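Local atomic coordinates of myosin-2 (PDB entry 6IXO), a protein that carries organelles and other cargo along polarized actin cables in budding yeast, binding receptor proteins through the globular tail domain to which this chain belongs. Residues R49-I60 and F389-L400. Sequence-based numbering, arbitrary orientation.
Sequences RDVVYPARILII and FDQVEAYIPAWL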
loop_
_atom_site.group_PDB
_atom_site.type_symbol
_atom_site.label_atom_id
_atom_site.label_comp_id
_atom_site.label_asym_id
_atom_site.label_seq_id
_atom_site.Cartn_x
_atom_site.Cartn_y
_atom_site.Cartn_z
ATOM N N ARG A 49 17.547 8.721 -8.452
ATOM C CA ARG A 49 18.078 9.631 -7.444
ATOM C C ARG A 49 17.060 10.711 -7.008
ATOM O O ARG A 49 17.144 11.199 -5.891
ATOM C CB ARG A 49 19.387 10.282 -7.928
ATOM C CG ARG A 49 19.216 11.476 -8.836
ATOM C CD ARG A 49 20.589 11.916 -9.360
ATOM N NE ARG A 49 20.563 13.243 -9.965
ATOM C CZ ARG A 49 21.653 13.970 -10.211
ATOM N NH1 ARG A 49 22.860 13.505 -9.892
ATOM N NH2 ARG A 49 21.537 15.169 -10.765
ATOM N N ASP A 50 16.105 11.063 -7.870
ATOM C CA ASP A 50 15.056 12.038 -7.528
ATOM C C ASP A 50 14.041 11.466 -6.535
ATOM O O ASP A 50 13.358 12.202 -5.823
ATOM C CB ASP A 50 14.310 12.500 -8.788
ATOM C CG ASP A 50 15.207 13.237 -9.778
ATOM O OD1 ASP A 50 16.194 13.875 -9.340
ATOM O OD2 ASP A 50 14.909 13.177 -10.997
ATOM N N VAL A 51 13.944 10.144 -6.504
ATOM C CA VAL A 51 12.995 9.465 -5.658
ATOM C C VAL A 51 13.624 9.124 -4.308
ATOM O O VAL A 51 13.033 9.350 -3.265
ATOM C CB VAL A 51 12.469 8.173 -6.320
ATOM C CG1 VAL A 51 11.525 7.445 -5.371
ATOM C CG2 VAL A 51 11.759 8.514 -7.641
ATOM N N VAL A 52 14.839 8.587 -4.324
ATOM C CA VAL A 52 15.391 8.144 -3.055
ATOM C C VAL A 52 16.495 9.091 -2.560
ATOM O O VAL A 52 17.454 8.637 -1.954
ATOM C CB VAL A 52 15.903 6.674 -3.166
ATOM C CG1 VAL A 52 14.657 5.700 -3.390
ATOM C CG2 VAL A 52 16.945 6.515 -4.269
ATOM N N TYR A 53 16.347 10.402 -2.787
ATOM C CA TYR A 53 17.431 11.322 -2.394
ATOM C C TYR A 53 17.645 11.322 -0.853
ATOM O O TYR A 53 18.806 11.413 -0.400
ATOM C CB TYR A 53 17.189 12.757 -2.942
ATOM C CG TYR A 53 16.056 13.500 -2.278
ATOM C CD1 TYR A 53 16.272 14.232 -1.106
ATOM C CD2 TYR A 53 14.747 13.468 -2.810
ATOM C CE1 TYR A 53 15.239 14.898 -0.476
ATOM C CE2 TYR A 53 13.707 14.145 -2.184
ATOM C CZ TYR A 53 13.952 14.853 -1.014
ATOM O OH TYR A 53 12.920 15.524 -0.357
ATOM N N PRO A 54 16.586 11.161 -0.032
ATOM C CA PRO A 54 16.876 11.109 1.408
ATOM C C PRO A 54 17.661 9.878 1.793
ATOM O O PRO A 54 18.644 10.012 2.531
ATOM C CB PRO A 54 15.475 11.071 2.059
ATOM C CG PRO A 54 14.601 11.700 1.046
ATOM C CD PRO A 54 15.101 11.153 -0.247
ATOM N N ALA A 55 17.264 8.712 1.294
ATOM C CA ALA A 55 18.036 7.512 1.607
ATOM C C ALA A 55 19.509 7.638 1.170
ATOM O O ALA A 55 20.387 7.247 1.928
ATOM C CB ALA A 55 17.434 6.291 0.953
ATOM N N ARG A 56 19.769 8.177 -0.026
ATOM C CA ARG A 56 21.152 8.216 -0.519
ATOM C C ARG A 56 21.955 9.142 0.362
ATOM O O ARG A 56 23.107 8.863 0.692
ATOM C CB ARG A 56 21.228 8.681 -1.993
ATOM C CG ARG A 56 20.453 7.820 -2.981
ATOM C CD ARG A 56 21.267 6.666 -3.499
ATOM N NE ARG A 56 20.521 5.756 -4.378
ATOM C CZ ARG A 56 20.414 5.886 -5.702
ATOM N NH1 ARG A 56 19.712 4.994 -6.407
ATOM N NH2 ARG A 56 20.997 6.901 -6.324
ATOM N N ILE A 57 21.361 10.262 0.756
ATOM C CA ILE A 57 22.081 11.167 1.660
ATOM C C ILE A 57 22.411 10.496 3.012
ATOM O O ILE A 57 23.536 10.585 3.508
ATOM C CB ILE A 57 21.276 12.447 1.877
ATOM C CG1 ILE A 57 21.294 13.239 0.576
ATOM C CG2 ILE A 57 21.875 13.261 3.016
ATOM C CD1 ILE A 57 20.343 14.448 0.542
ATOM N N LEU A 58 21.422 9.825 3.599
ATOM C CA LEU A 58 21.608 9.094 4.848
ATOM C C LEU A 58 22.706 8.050 4.731
ATOM O O LEU A 58 23.511 7.881 5.640
ATOM C CB LEU A 58 20.296 8.401 5.259
ATOM C CG LEU A 58 19.143 9.330 5.643
ATOM C CD1 LEU A 58 17.844 8.513 5.908
ATOM C CD2 LEU A 58 19.498 10.151 6.857
ATOM N N ILE A 59 22.707 7.342 3.610
ATOM C CA ILE A 59 23.712 6.313 3.344
ATOM C C ILE A 59 25.123 6.906 3.321
ATOM O O ILE A 59 26.081 6.318 3.862
ATOM C CB ILE A 59 23.390 5.579 1.997
ATOM C CG1 ILE A 59 22.172 4.653 2.203
ATOM C CG2 ILE A 59 24.595 4.774 1.494
ATOM C CD1 ILE A 59 21.489 4.213 0.872
ATOM N N ILE A 60 25.274 8.080 2.724
ATOM C CA ILE A 60 26.611 8.685 2.672
ATOM C C ILE A 60 27.080 9.046 4.080
ATOM O O ILE A 60 28.203 8.715 4.487
ATOM C CB ILE A 60 26.621 9.917 1.780
ATOM C CG1 ILE A 60 26.444 9.466 0.332
ATOM C CG2 ILE A 60 27.928 10.701 1.960
ATOM C CD1 ILE A 60 25.924 10.526 -0.597
ATOM N N PHE A 389 23.477 -3.113 -4.573
ATOM C CA PHE A 389 23.972 -1.752 -4.449
ATOM C C PHE A 389 25.184 -1.463 -5.297
ATOM O O PHE A 389 26.248 -2.055 -5.121
ATOM C CB PHE A 389 24.265 -1.425 -2.986
ATOM C CG PHE A 389 23.281 -0.480 -2.406
ATOM C CD1 PHE A 389 23.565 0.872 -2.334
ATOM C CD2 PHE A 389 22.019 -0.926 -2.016
ATOM C CE1 PHE A 389 22.622 1.765 -1.841
ATOM C CE2 PHE A 389 21.071 -0.044 -1.525
ATOM C CZ PHE A 389 21.374 1.304 -1.433
ATOM N N ASP A 390 25.006 -0.551 -6.242
ATOM C CA ASP A 390 26.130 -0.008 -6.978
ATOM C C ASP A 390 26.373 1.365 -6.386
ATOM O O ASP A 390 25.432 2.131 -6.179
ATOM C CB ASP A 390 25.852 0.056 -8.484
ATOM N N GLN A 391 27.632 1.655 -6.077
ATOM C CA GLN A 391 27.979 2.891 -5.395
ATOM C C GLN A 391 27.672 4.079 -6.291
ATOM O O GLN A 391 28.260 4.216 -7.359
ATOM C CB GLN A 391 29.453 2.870 -4.992
ATOM C CG GLN A 391 29.798 1.787 -3.974
ATOM C CD GLN A 391 29.823 2.311 -2.546
ATOM O OE1 GLN A 391 30.743 3.032 -2.153
ATOM N NE2 GLN A 391 28.812 1.952 -1.763
ATOM N N VAL A 392 26.737 4.924 -5.866
ATOM C CA VAL A 392 26.341 6.082 -6.671
ATOM C C VAL A 392 26.965 7.386 -6.155
ATOM O O VAL A 392 27.036 7.611 -4.941
ATOM C CB VAL A 392 24.798 6.246 -6.718
ATOM C CG1 VAL A 392 24.401 7.394 -7.636
ATOM C CG2 VAL A 392 24.136 4.964 -7.186
ATOM N N GLU A 393 27.418 8.223 -7.091
ATOM C CA GLU A 393 27.924 9.562 -6.794
ATOM C C GLU A 393 27.140 10.285 -5.686
ATOM O O GLU A 393 25.908 10.189 -5.600
ATOM C CB GLU A 393 27.910 10.428 -8.058
ATOM C CG GLU A 393 28.603 11.784 -7.879
ATOM C CD GLU A 393 28.149 12.834 -8.885
ATOM O OE1 GLU A 393 27.129 13.508 -8.615
ATOM O OE2 GLU A 393 28.819 12.991 -9.936
ATOM N N ALA A 394 27.884 10.993 -4.839
ATOM C CA ALA A 394 27.329 11.791 -3.753
ATOM C C ALA A 394 26.489 12.941 -4.295
ATOM O O ALA A 394 27.026 13.850 -4.932
ATOM C CB ALA A 394 28.457 12.323 -2.867
ATOM N N TYR A 395 25.179 12.902 -4.037
ATOM C CA TYR A 395 24.259 13.924 -4.545
ATOM C C TYR A 395 23.254 14.409 -3.514
ATOM O O TYR A 395 22.690 13.614 -2.778
ATOM C CB TYR A 395 23.496 13.392 -5.751
ATOM C CG TYR A 395 22.263 14.195 -6.130
ATOM C CD1 TYR A 395 22.368 15.490 -6.641
ATOM C CD2 TYR A 395 20.997 13.644 -6.026
ATOM C CE1 TYR A 395 21.230 16.222 -7.016
ATOM C CE2 TYR A 395 19.864 14.361 -6.398
ATOM C CZ TYR A 395 19.984 15.650 -6.888
ATOM O OH TYR A 395 18.844 16.354 -7.245
ATOM N N ILE A 396 23.020 15.719 -3.487
ATOM C CA ILE A 396 22.015 16.313 -2.609
ATOM C C ILE A 396 21.321 17.461 -3.338
ATOM O O ILE A 396 21.985 18.376 -3.794
ATOM C CB ILE A 396 22.645 16.794 -1.261
ATOM C CG1 ILE A 396 21.797 17.876 -0.613
ATOM C CG2 ILE A 396 24.058 17.365 -1.439
ATOM C CD1 ILE A 396 22.400 18.333 0.701
ATOM N N PRO A 397 19.980 17.404 -3.473
ATOM C CA PRO A 397 19.205 18.357 -4.290
ATOM C C PRO A 397 19.391 19.839 -3.955
ATOM O O PRO A 397 20.026 20.171 -2.965
ATOM C CB PRO A 397 17.754 17.948 -4.024
ATOM C CG PRO A 397 17.837 16.500 -3.690
ATOM C CD PRO A 397 19.117 16.339 -2.921
ATOM N N ALA A 398 18.782 20.698 -4.772
ATOM C CA ALA A 398 19.091 22.130 -4.818
ATOM C C ALA A 398 18.176 22.969 -3.956
ATOM O O ALA A 398 18.590 23.969 -3.379
ATOM C CB ALA A 398 19.022 22.631 -6.250
ATOM N N TRP A 399 16.920 22.575 -3.868
ATOM C CA TRP A 399 16.022 23.302 -3.009
ATOM C C TRP A 399 16.369 23.043 -1.533
ATOM O O TRP A 399 15.884 23.763 -0.652
ATOM C CB TRP A 399 14.570 22.944 -3.333
ATOM C CG TRP A 399 14.294 21.502 -3.149
ATOM C CD1 TRP A 399 14.437 20.507 -4.076
ATOM C CD2 TRP A 399 13.858 20.877 -1.950
ATOM N NE1 TRP A 399 14.101 19.292 -3.525
ATOM C CE2 TRP A 399 13.743 19.492 -2.217
ATOM C CE3 TRP A 399 13.552 21.350 -0.670
ATOM C CZ2 TRP A 399 13.340 18.578 -1.252
ATOM C CZ3 TRP A 399 13.144 20.433 0.290
ATOM C CH2 TRP A 399 13.048 19.065 -0.008
ATOM N N LEU A 400 17.232 22.049 -1.242
ATOM C CA LEU A 400 17.499 21.760 0.161
ATOM C C LEU A 400 18.370 22.831 0.791
ATOM O O LEU A 400 19.235 23.410 0.142
ATOM C CB LEU A 400 18.152 20.383 0.347
ATOM C CG LEU A 400 17.221 19.179 0.181
ATOM C CD1 LEU A 400 18.006 17.864 0.195
ATOM C CD2 LEU A 400 16.129 19.166 1.274
HETATM O O HOH W 1 20.629 12.162 -2.596
#
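Ile57 and Ile396 meet at the apolar centre, where the irregular segment 389-400 of the all-alpha globular tail of this class V myosin crosses helix 53-67 on its way to helix 403-415. The case illustrates how such a segment can be held with no direct hydrogen bond to the helix it crosses. Ile57 CD1 lies 3.7 Å from Ile396 CB and also reaches Pro397 and Leu400, while Leu31 of helix 20-32 backs the cluster. One turn on, Ile60 CD1 rests against Ala394 CB at 3.8 Å; Ile59 CD1 touches Phe389 CZ near helix 97-124.

Toward the other end, Tyr53 sets its ring against Pro397 CG, and its OH, hydrogen-bonded to the backbone N of Glu36, meets the edge of Trp399 in plane, 3.2 Å from CZ2. Farther out, Val392 CG2 lies over one face of the Arg56 guanidinium, off its centre, and Val52 CG2 over the opposite face, while Arg56 NE forms a salt bridge with Glu110.

At the polar edge, Arg49 places CG between its backbone N and carbonyl carbon (chi1 82°), and the chain then runs extended to NE, across the Tyr395 ring. Were Tyr395 replaced by alanine, the guanidinium of Arg49 would probably lose the face it lies on and be free to turn. That guanidinium stacks flat on the ring, planes 3° apart, in a cation-pi contact with CZ 3.9 Å from the ring centroid.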